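Local coordinates for protein exocyst complex component EXO70 (Saccharomyces cerevisiae, PDB 2B1E) that serves as a subunit of the exocyst complex, which tethers secretory vesicles to sites of exocytosis, and plays a role in assembly of that complex, at residues 93-98 against 144-149; 125-130 against 137-142. All blocks are in the same frame, centred on the assembly; numbering follows the deposited sequence.

Contact 1. Residues 93-98 against 144-149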
ATOM      1  N   ILE A  93     -21.193  13.732  37.116  1.00 14.58           N
ATOM      2  CA  ILE A  93     -20.304  12.577  37.173  1.00 14.36           C
ATOM      3  C   ILE A  93     -19.682  12.334  35.802  1.00 16.29           C
ATOM      4  O   ILE A  93     -18.475  12.097  35.685  1.00 16.08           O
ATOM      5  CB  ILE A  93     -21.060  11.306  37.610  1.00 15.19           C
ATOM      6  CG1 ILE A  93     -21.490  11.433  39.068  1.00 14.45           C
ATOM      7  CG2 ILE A  93     -20.174  10.081  37.451  1.00 13.46           C
ATOM      8  CD1 ILE A  93     -22.246  10.229  39.592  1.00 14.65           C
ATOM      9  N   LEU A  94     -20.508  12.396  34.761  1.00 15.45           N
ATOM     10  CA  LEU A  94     -20.020  12.181  33.407  1.00 16.55           C
ATOM     11  C   LEU A  94     -18.937  13.194  33.048  1.00 16.76           C
ATOM     12  O   LEU A  94     -17.990  12.874  32.324  1.00 16.41           O
ATOM     13  CB  LEU A  94     -21.171  12.273  32.396  1.00 14.84           C
ATOM     14  CG  LEU A  94     -22.193  11.128  32.412  1.00 16.59           C
ATOM     15  CD1 LEU A  94     -23.317  11.408  31.419  1.00 16.17           C
ATOM     16  CD2 LEU A  94     -21.497   9.824  32.071  1.00 17.48           C
ATOM     17  N   ASN A  95     -19.065  14.413  33.559  1.00 17.91           N
ATOM     18  CA  ASN A  95     -18.071  15.431  33.254  1.00 18.61           C
ATOM     19  C   ASN A  95     -16.905  15.499  34.243  1.00 17.76           C
ATOM     20  O   ASN A  95     -16.110  16.441  34.214  1.00 19.30           O
ATOM     21  CB  ASN A  95     -18.746  16.790  33.109  1.00 19.84           C
ATOM     22  CG  ASN A  95     -19.531  16.904  31.818  1.00 23.67           C
ATOM     23  OD1 ASN A  95     -20.744  16.684  31.783  1.00 26.34           O
ATOM     24  ND2 ASN A  95     -18.837  17.226  30.743  1.00 22.28           N
ATOM     25  N   SER A  96     -16.799  14.497  35.109  1.00 16.93           N
ATOM     26  CA  SER A  96     -15.705  14.447  36.066  1.00 19.95           C
ATOM     27  C   SER A  96     -14.410  14.226  35.276  1.00 21.30           C
ATOM     28  O   SER A  96     -13.320  14.537  35.747  1.00 23.47           O
ATOM     29  CB  SER A  96     -15.922  13.311  37.065  1.00 20.09           C
ATOM     30  OG  SER A  96     -16.051  12.066  36.405  1.00 19.56           O
ATOM     31  N   ILE A  97     -14.539  13.682  34.070  1.00 21.72           N
ATOM     32  CA  ILE A  97     -13.382  13.467  33.199  1.00 21.55           C
ATOM     33  C   ILE A  97     -13.323  14.663  32.259  1.00 22.54           C
ATOM     34  O   ILE A  97     -14.269  14.896  31.502  1.00 17.56           O
ATOM     35  CB  ILE A  97     -13.527  12.197  32.324  1.00 20.14           C
ATOM     36  CG1 ILE A  97     -13.762  10.969  33.196  1.00 22.36           C
ATOM     37  CG2 ILE A  97     -12.261  12.009  31.474  1.00 21.15           C
ATOM     38  CD1 ILE A  97     -13.724   9.642  32.418  1.00 22.84           C
ATOM     39  N   LYS A  98     -12.221  15.415  32.292  1.00 22.70           N
ATOM     40  CA  LYS A  98     -12.091  16.591  31.431  1.00 25.92           C
ATOM     41  C   LYS A  98     -11.396  16.290  30.108  1.00 26.63           C
ATOM     42  O   LYS A  98     -10.621  15.334  30.001  1.00 27.74           O
ATOM     43  CB  LYS A  98     -11.317  17.706  32.148  1.00 26.57           C
ATOM     44  CG  LYS A  98     -11.737  17.958  33.586  1.00 27.29           C
ATOM     45  CD  LYS A  98     -13.222  18.273  33.720  1.00 28.12           C
ATOM     46  CE  LYS A  98     -13.581  18.538  35.185  1.00 28.26           C
ATOM     47  NZ  LYS A  98     -15.044  18.787  35.405  1.00 28.59           N
ATOM     48  N   VAL A 144     -25.436  10.048  25.795  1.00 15.65           N
ATOM     49  CA  VAL A 144     -24.828  10.157  24.470  1.00 17.68           C
ATOM     50  C   VAL A 144     -24.259  11.545  24.214  1.00 18.43           C
ATOM     51  O   VAL A 144     -23.120  11.685  23.769  1.00 19.21           O
ATOM     52  CB  VAL A 144     -25.858   9.839  23.364  1.00 16.08           C
ATOM     53  CG1 VAL A 144     -25.307  10.228  21.999  1.00 20.95           C
ATOM     54  CG2 VAL A 144     -26.205   8.369  23.404  1.00 15.07           C
ATOM     55  N   GLY A 145     -25.064  12.561  24.500  1.00 19.23           N
ATOM     56  CA  GLY A 145     -24.641  13.933  24.281  1.00 20.29           C
ATOM     57  C   GLY A 145     -23.396  14.316  25.052  1.00 19.67           C
ATOM     58  O   GLY A 145     -22.482  14.916  24.494  1.00 20.28           O
ATOM     59  N   GLU A 146     -23.348  13.965  26.332  1.00 19.50           N
ATOM     60  CA  GLU A 146     -22.199  14.306  27.158  1.00 19.06           C
ATOM     61  C   GLU A 146     -20.926  13.569  26.744  1.00 19.81           C
ATOM     62  O   GLU A 146     -19.850  14.164  26.706  1.00 20.51           O
ATOM     63  CB  GLU A 146     -22.498  14.030  28.633  1.00 20.32           C
ATOM     64  CG  GLU A 146     -23.550  14.946  29.249  1.00 19.99           C
ATOM     65  CD  GLU A 146     -23.262  16.423  29.014  1.00 23.71           C
ATOM     66  OE1 GLU A 146     -22.171  16.900  29.394  1.00 22.04           O
ATOM     67  OE2 GLU A 146     -24.135  17.113  28.446  1.00 23.57           O
ATOM     68  N   ARG A 147     -21.046  12.283  26.436  1.00 17.15           N
ATOM     69  CA  ARG A 147     -19.893  11.497  26.031  1.00 18.70           C
ATOM     70  C   ARG A 147     -19.307  11.942  24.695  1.00 20.05           C
ATOM     71  O   ARG A 147     -18.099  12.134  24.581  1.00 20.00           O
ATOM     72  CB  ARG A 147     -20.253  10.010  25.964  1.00 19.45           C
ATOM     73  CG  ARG A 147     -20.469   9.353  27.325  1.00 16.98           C
ATOM     74  CD  ARG A 147     -19.198   9.409  28.161  1.00 18.57           C
ATOM     75  NE  ARG A 147     -18.063   8.840  27.440  1.00 18.96           N
ATOM     76  CZ  ARG A 147     -16.798   8.927  27.843  1.00 18.89           C
ATOM     77  NH1 ARG A 147     -16.496   9.564  28.969  1.00 18.40           N
ATOM     78  NH2 ARG A 147     -15.834   8.384  27.116  1.00 15.39           N
ATOM     79  N   SER A 148     -20.153  12.115  23.684  1.00 22.75           N
ATOM     80  CA  SER A 148     -19.646  12.517  22.379  1.00 24.39           C
ATOM     81  C   SER A 148     -19.033  13.917  22.411  1.00 25.32           C
ATOM     82  O   SER A 148     -18.115  14.210  21.648  1.00 25.35           O
ATOM     83  CB  SER A 148     -20.745  12.424  21.305  1.00 26.02           C
ATOM     84  OG  SER A 148     -21.849  13.244  21.615  1.00 25.66           O
ATOM     85  N   LYS A 149     -19.516  14.778  23.298  1.00 24.27           N
ATOM     86  CA  LYS A 149     -18.950  16.117  23.387  1.00 24.79           C
ATOM     87  C   LYS A 149     -17.544  16.044  23.977  1.00 23.67           C
ATOM     88  O   LYS A 149     -16.614  16.668  23.466  1.00 23.31           O
ATOM     89  CB  LYS A 149     -19.836  17.033  24.239  1.00 27.68           C
ATOM     90  CG  LYS A 149     -21.150  17.412  23.566  1.00 32.08           C
ATOM     91  CD  LYS A 149     -21.865  18.552  24.289  1.00 35.84           C
ATOM     92  CE  LYS A 149     -22.263  18.187  25.718  1.00 38.61           C
ATOM     93  NZ  LYS A 149     -21.091  18.113  26.647  1.00 40.27           N
TER
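Glu-146 meets both Leu-94 and Asn-95, and its side chain passes from an apolar to a polar setting on the way out. Its CB points at segment 93-98 and rests 3.9 Å from Leu-94 CD1. CG, set beside the backbone N (chi1 -68°), is still within van der Waals range of that methyl, at 4.2 Å from Leu-94 CD1. The chain then bends at chi2 (-51°) and swings the carboxylate off the leucine toward Asn-95. There OE1 stands 2.8 Å from the atom modelled as Asn-95 OD1, with the amide and carboxylate planes 63° apart. The amide is probably modelled turned over; turned back, it may donate a hydrogen bond to OE1. The same oxygen takes a salt bridge from Lys-149 NZ, 3.2 Å from Glu-146 OE1, which arrives from above the carboxylate plane.

One residue further on, Arg-147 brings its guanidinium near Ile-97, with NH1 4.4 Å from Ile-97 CD1. Its polar end is held from outside the two segments, by a salt bridge to Glu-194 and a hydrogen bond to the hydroxyl of Tyr-115, which also bonds Leu-94 O. The contact thus joins the C-terminal end of helix 66-94, where Asn-95 leaves helical geometry, to the middle of helix 136-155. Leu-94 also touches Leu-123 and Leu-143, which extend the apolar side. With Lys-149 on the same oxygen, Glu-146 is probably ionised, its charge at least partly offset by a lysine of its own helix.

Contact 2. Residues 125-130 against 137-142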
ATOM      1  N   TRP A 125     -27.289   3.363  38.223  1.00 10.59           N
ATOM      2  CA  TRP A 125     -28.462   3.500  39.067  1.00 10.17           C
ATOM      3  C   TRP A 125     -29.402   4.570  38.528  1.00  9.97           C
ATOM      4  O   TRP A 125     -30.615   4.415  38.586  1.00  9.32           O
ATOM      5  CB  TRP A 125     -28.057   3.854  40.505  1.00 11.02           C
ATOM      6  CG  TRP A 125     -29.203   3.817  41.487  1.00 12.97           C
ATOM      7  CD1 TRP A 125     -29.990   4.865  41.878  1.00 13.83           C
ATOM      8  CD2 TRP A 125     -29.694   2.668  42.186  1.00 13.81           C
ATOM      9  NE1 TRP A 125     -30.941   4.438  42.774  1.00 15.68           N
ATOM     10  CE2 TRP A 125     -30.783   3.094  42.981  1.00 15.56           C
ATOM     11  CE3 TRP A 125     -29.322   1.318  42.213  1.00 13.77           C
ATOM     12  CZ2 TRP A 125     -31.507   2.215  43.800  1.00 15.22           C
ATOM     13  CZ3 TRP A 125     -30.046   0.439  43.029  1.00 16.34           C
ATOM     14  CH2 TRP A 125     -31.126   0.896  43.808  1.00 14.46           C
ATOM     15  N   ILE A 126     -28.837   5.656  38.009  1.00  8.87           N
ATOM     16  CA  ILE A 126     -29.641   6.746  37.489  1.00  9.09           C
ATOM     17  C   ILE A 126     -30.269   6.366  36.150  1.00  9.32           C
ATOM     18  O   ILE A 126     -31.427   6.702  35.886  1.00 10.66           O
ATOM     19  CB  ILE A 126     -28.801   8.051  37.403  1.00  9.90           C
ATOM     20  CG1 ILE A 126     -28.462   8.523  38.823  1.00  8.04           C
ATOM     21  CG2 ILE A 126     -29.591   9.161  36.675  1.00  5.23           C
ATOM     22  CD1 ILE A 126     -27.477   9.688  38.875  1.00 10.90           C
ATOM     23  N   LEU A 127     -29.522   5.652  35.315  1.00  9.93           N
ATOM     24  CA  LEU A 127     -30.061   5.193  34.036  1.00  9.20           C
ATOM     25  C   LEU A 127     -31.252   4.290  34.304  1.00 10.29           C
ATOM     26  O   LEU A 127     -32.295   4.414  33.661  1.00  9.76           O
ATOM     27  CB  LEU A 127     -29.012   4.406  33.254  1.00 10.98           C
ATOM     28  CG  LEU A 127     -27.989   5.283  32.544  1.00 12.28           C
ATOM     29  CD1 LEU A 127     -26.786   4.445  32.177  1.00 12.87           C
ATOM     30  CD2 LEU A 127     -28.629   5.937  31.312  1.00 10.60           C
ATOM     31  N   ASP A 128     -31.083   3.367  35.249  1.00 10.95           N
ATOM     32  CA  ASP A 128     -32.159   2.452  35.607  1.00 14.07           C
ATOM     33  C   ASP A 128     -33.344   3.210  36.181  1.00 12.77           C
ATOM     34  O   ASP A 128     -34.499   2.894  35.891  1.00 13.52           O
ATOM     35  CB  ASP A 128     -31.677   1.409  36.615  1.00 14.35           C
ATOM     36  CG  ASP A 128     -30.882   0.286  35.958  1.00 19.91           C
ATOM     37  OD1 ASP A 128     -31.304  -0.205  34.886  1.00 21.88           O
ATOM     38  OD2 ASP A 128     -29.847  -0.116  36.521  1.00 21.06           O
ATOM     39  N   TYR A 129     -33.066   4.211  37.003  1.00 11.90           N
ATOM     40  CA  TYR A 129     -34.154   5.003  37.563  1.00  9.73           C
ATOM     41  C   TYR A 129     -34.999   5.605  36.426  1.00 10.44           C
ATOM     42  O   TYR A 129     -36.226   5.469  36.397  1.00  9.77           O
ATOM     43  CB  TYR A 129     -33.605   6.155  38.415  1.00  6.59           C
ATOM     44  CG  TYR A 129     -34.709   7.067  38.922  1.00 10.34           C
ATOM     45  CD1 TYR A 129     -35.398   6.780  40.105  1.00 10.67           C
ATOM     46  CD2 TYR A 129     -35.118   8.179  38.173  1.00  8.33           C
ATOM     47  CE1 TYR A 129     -36.470   7.578  40.527  1.00 11.32           C
ATOM     48  CE2 TYR A 129     -36.174   8.968  38.582  1.00  8.84           C
ATOM     49  CZ  TYR A 129     -36.846   8.666  39.755  1.00  9.82           C
ATOM     50  OH  TYR A 129     -37.898   9.460  40.131  1.00 11.21           O
ATOM     51  N   PHE A 130     -34.350   6.280  35.486  1.00 11.15           N
ATOM     52  CA  PHE A 130     -35.103   6.912  34.409  1.00 13.14           C
ATOM     53  C   PHE A 130     -35.692   5.951  33.384  1.00 15.48           C
ATOM     54  O   PHE A 130     -36.727   6.248  32.775  1.00 15.54           O
ATOM     55  CB  PHE A 130     -34.264   7.998  33.745  1.00 13.53           C
ATOM     56  CG  PHE A 130     -34.175   9.259  34.564  1.00 14.52           C
ATOM     57  CD1 PHE A 130     -35.320  10.023  34.811  1.00 13.67           C
ATOM     58  CD2 PHE A 130     -32.964   9.666  35.114  1.00 13.45           C
ATOM     59  CE1 PHE A 130     -35.257  11.176  35.600  1.00 14.01           C
ATOM     60  CE2 PHE A 130     -32.892  10.810  35.898  1.00 16.00           C
ATOM     61  CZ  PHE A 130     -34.041  11.567  36.143  1.00 16.81           C
ATOM     62  N   SER A 137     -35.343   7.197  26.862  1.00 19.73           N
ATOM     63  CA  SER A 137     -34.728   7.906  25.739  1.00 20.64           C
ATOM     64  C   SER A 137     -34.105   9.222  26.178  1.00 18.39           C
ATOM     65  O   SER A 137     -33.038   9.603  25.700  1.00 19.67           O
ATOM     66  CB  SER A 137     -35.752   8.164  24.620  1.00 20.40           C
ATOM     67  OG  SER A 137     -36.727   9.121  25.010  1.00 23.08           O
ATOM     68  N   ILE A 138     -34.765   9.899  27.106  1.00 16.68           N
ATOM     69  CA  ILE A 138     -34.295  11.181  27.620  1.00 15.94           C
ATOM     70  C   ILE A 138     -32.926  11.083  28.310  1.00 14.82           C
ATOM     71  O   ILE A 138     -32.006  11.843  28.001  1.00 13.66           O
ATOM     72  CB  ILE A 138     -35.334  11.769  28.614  1.00 18.76           C
ATOM     73  CG1 ILE A 138     -36.704  11.853  27.934  1.00 22.37           C
ATOM     74  CG2 ILE A 138     -34.903  13.148  29.081  1.00 18.03           C
ATOM     75  CD1 ILE A 138     -37.860  12.109  28.881  1.00 24.71           C
ATOM     76  N   ILE A 139     -32.779  10.148  29.241  1.00 13.96           N
ATOM     77  CA  ILE A 139     -31.499  10.021  29.932  1.00 12.81           C
ATOM     78  C   ILE A 139     -30.449   9.440  28.981  1.00 13.49           C
ATOM     79  O   ILE A 139     -29.252   9.710  29.114  1.00 12.48           O
ATOM     80  CB  ILE A 139     -31.637   9.158  31.228  1.00 10.71           C
ATOM     81  CG1 ILE A 139     -30.369   9.285  32.072  1.00 12.60           C
ATOM     82  CG2 ILE A 139     -31.901   7.710  30.888  1.00 10.38           C
ATOM     83  CD1 ILE A 139     -30.134  10.679  32.594  1.00 11.01           C
ATOM     84  N   GLN A 140     -30.894   8.667  27.996  1.00 13.32           N
ATOM     85  CA  GLN A 140     -29.962   8.096  27.030  1.00 15.79           C
ATOM     86  C   GLN A 140     -29.369   9.216  26.160  1.00 14.79           C
ATOM     87  O   GLN A 140     -28.164   9.225  25.899  1.00 13.21           O
ATOM     88  CB  GLN A 140     -30.670   7.059  26.152  1.00 16.90           C
ATOM     89  CG  GLN A 140     -29.743   6.324  25.201  1.00 21.91           C
ATOM     90  CD  GLN A 140     -30.471   5.261  24.404  1.00 24.11           C
ATOM     91  OE1 GLN A 140     -31.166   4.418  24.971  1.00 22.57           O
ATOM     92  NE2 GLN A 140     -30.310   5.292  23.083  1.00 27.11           N
ATOM     93  N   ASP A 141     -30.212  10.158  25.726  1.00 15.51           N
ATOM     94  CA  ASP A 141     -29.744  11.290  24.916  1.00 15.98           C
ATOM     95  C   ASP A 141     -28.737  12.143  25.697  1.00 14.89           C
ATOM     96  O   ASP A 141     -27.781  12.668  25.123  1.00 14.56           O
ATOM     97  CB  ASP A 141     -30.912  12.169  24.456  1.00 20.67           C
ATOM     98  CG  ASP A 141     -31.823  11.466  23.450  1.00 22.85           C
ATOM     99  OD1 ASP A 141     -31.332  10.631  22.657  1.00 23.84           O
ATOM    100  OD2 ASP A 141     -33.035  11.768  23.447  1.00 24.88           O
ATOM    101  N   ILE A 142     -28.950  12.277  27.003  1.00 14.49           N
ATOM    102  CA  ILE A 142     -28.031  13.030  27.857  1.00 14.46           C
ATOM    103  C   ILE A 142     -26.698  12.287  27.933  1.00 14.96           C
ATOM    104  O   ILE A 142     -25.629  12.892  27.785  1.00 14.92           O
ATOM    105  CB  ILE A 142     -28.616  13.220  29.288  1.00 14.08           C
ATOM    106  CG1 ILE A 142     -29.724  14.267  29.251  1.00 13.49           C
ATOM    107  CG2 ILE A 142     -27.519  13.684  30.265  1.00 13.40           C
ATOM    108  CD1 ILE A 142     -30.613  14.283  30.476  1.00 13.33           C
TER
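Ile-139 points from helix 136-155 at helix 117-132 and packs between Leu-127 and Phe-130, at the core of an antiparallel helical hairpin. The short segments run at 147° with their axes 9.2 Å apart, and the nearest CA atoms, those of Leu-127 and Ile-139, are 6.5 Å apart. Both branches of Ile-139 reach both neighbours: CG2 lies 3.7 Å from Leu-127 CD2 and equally close to Phe-130 CB, and CG1 lies near Leu-127 CD2 and Phe-130 CD2. The longer branch is directed by chi1 of -168°, which puts CG1 opposite the backbone N; from there CD1 runs on to the Phe-130 ring, which it approaches obliquely.

The two partners are turned differently against it. Phe-130 crosses the isoleucine at about a right angle, offering CB and the CD2 corner of its ring, while Leu-127 lies at a slant and touches with CD2 alone. Ile-126 adds a looser contact, CG2 to Ile-139 CD1 at 4.4 Å.

All four touching side chains are buried, and no hydrogen bond crosses between the segments: the hairpin closes here on hydrocarbon alone. Phe-90 of helix 66-94 packs against both Ile-126 and Ile-139, carrying the apolar layer on to a third helix of this elongated, all-alpha rod. At the ring itself, Phe-130 CD2 sits 3.9 Å from Ile-139 CD1.

Helix 136-155 serves both contacts. In contact 2 its segment 137-142 closes a short hairpin with helix 117-132, and in contact 1 the following segment, 144-149, meets the chain as it leaves helix 66-94. The centres are about 14 Å apart, and contact 2 is formed within the stretch of chain that contact 1 brackets. Leu-143, between the two segments of the shared helix, touches Leu-94, while Phe-90, on helix 66-94, packs against the hairpin of contact 2. The three helices therefore pack together, apolar in contact 2 and partly polar in contact 1. Both centres lie far from the middle of the rod, about 38 Å (contact 1) and 45 Å (contact 2) from the chain's centre.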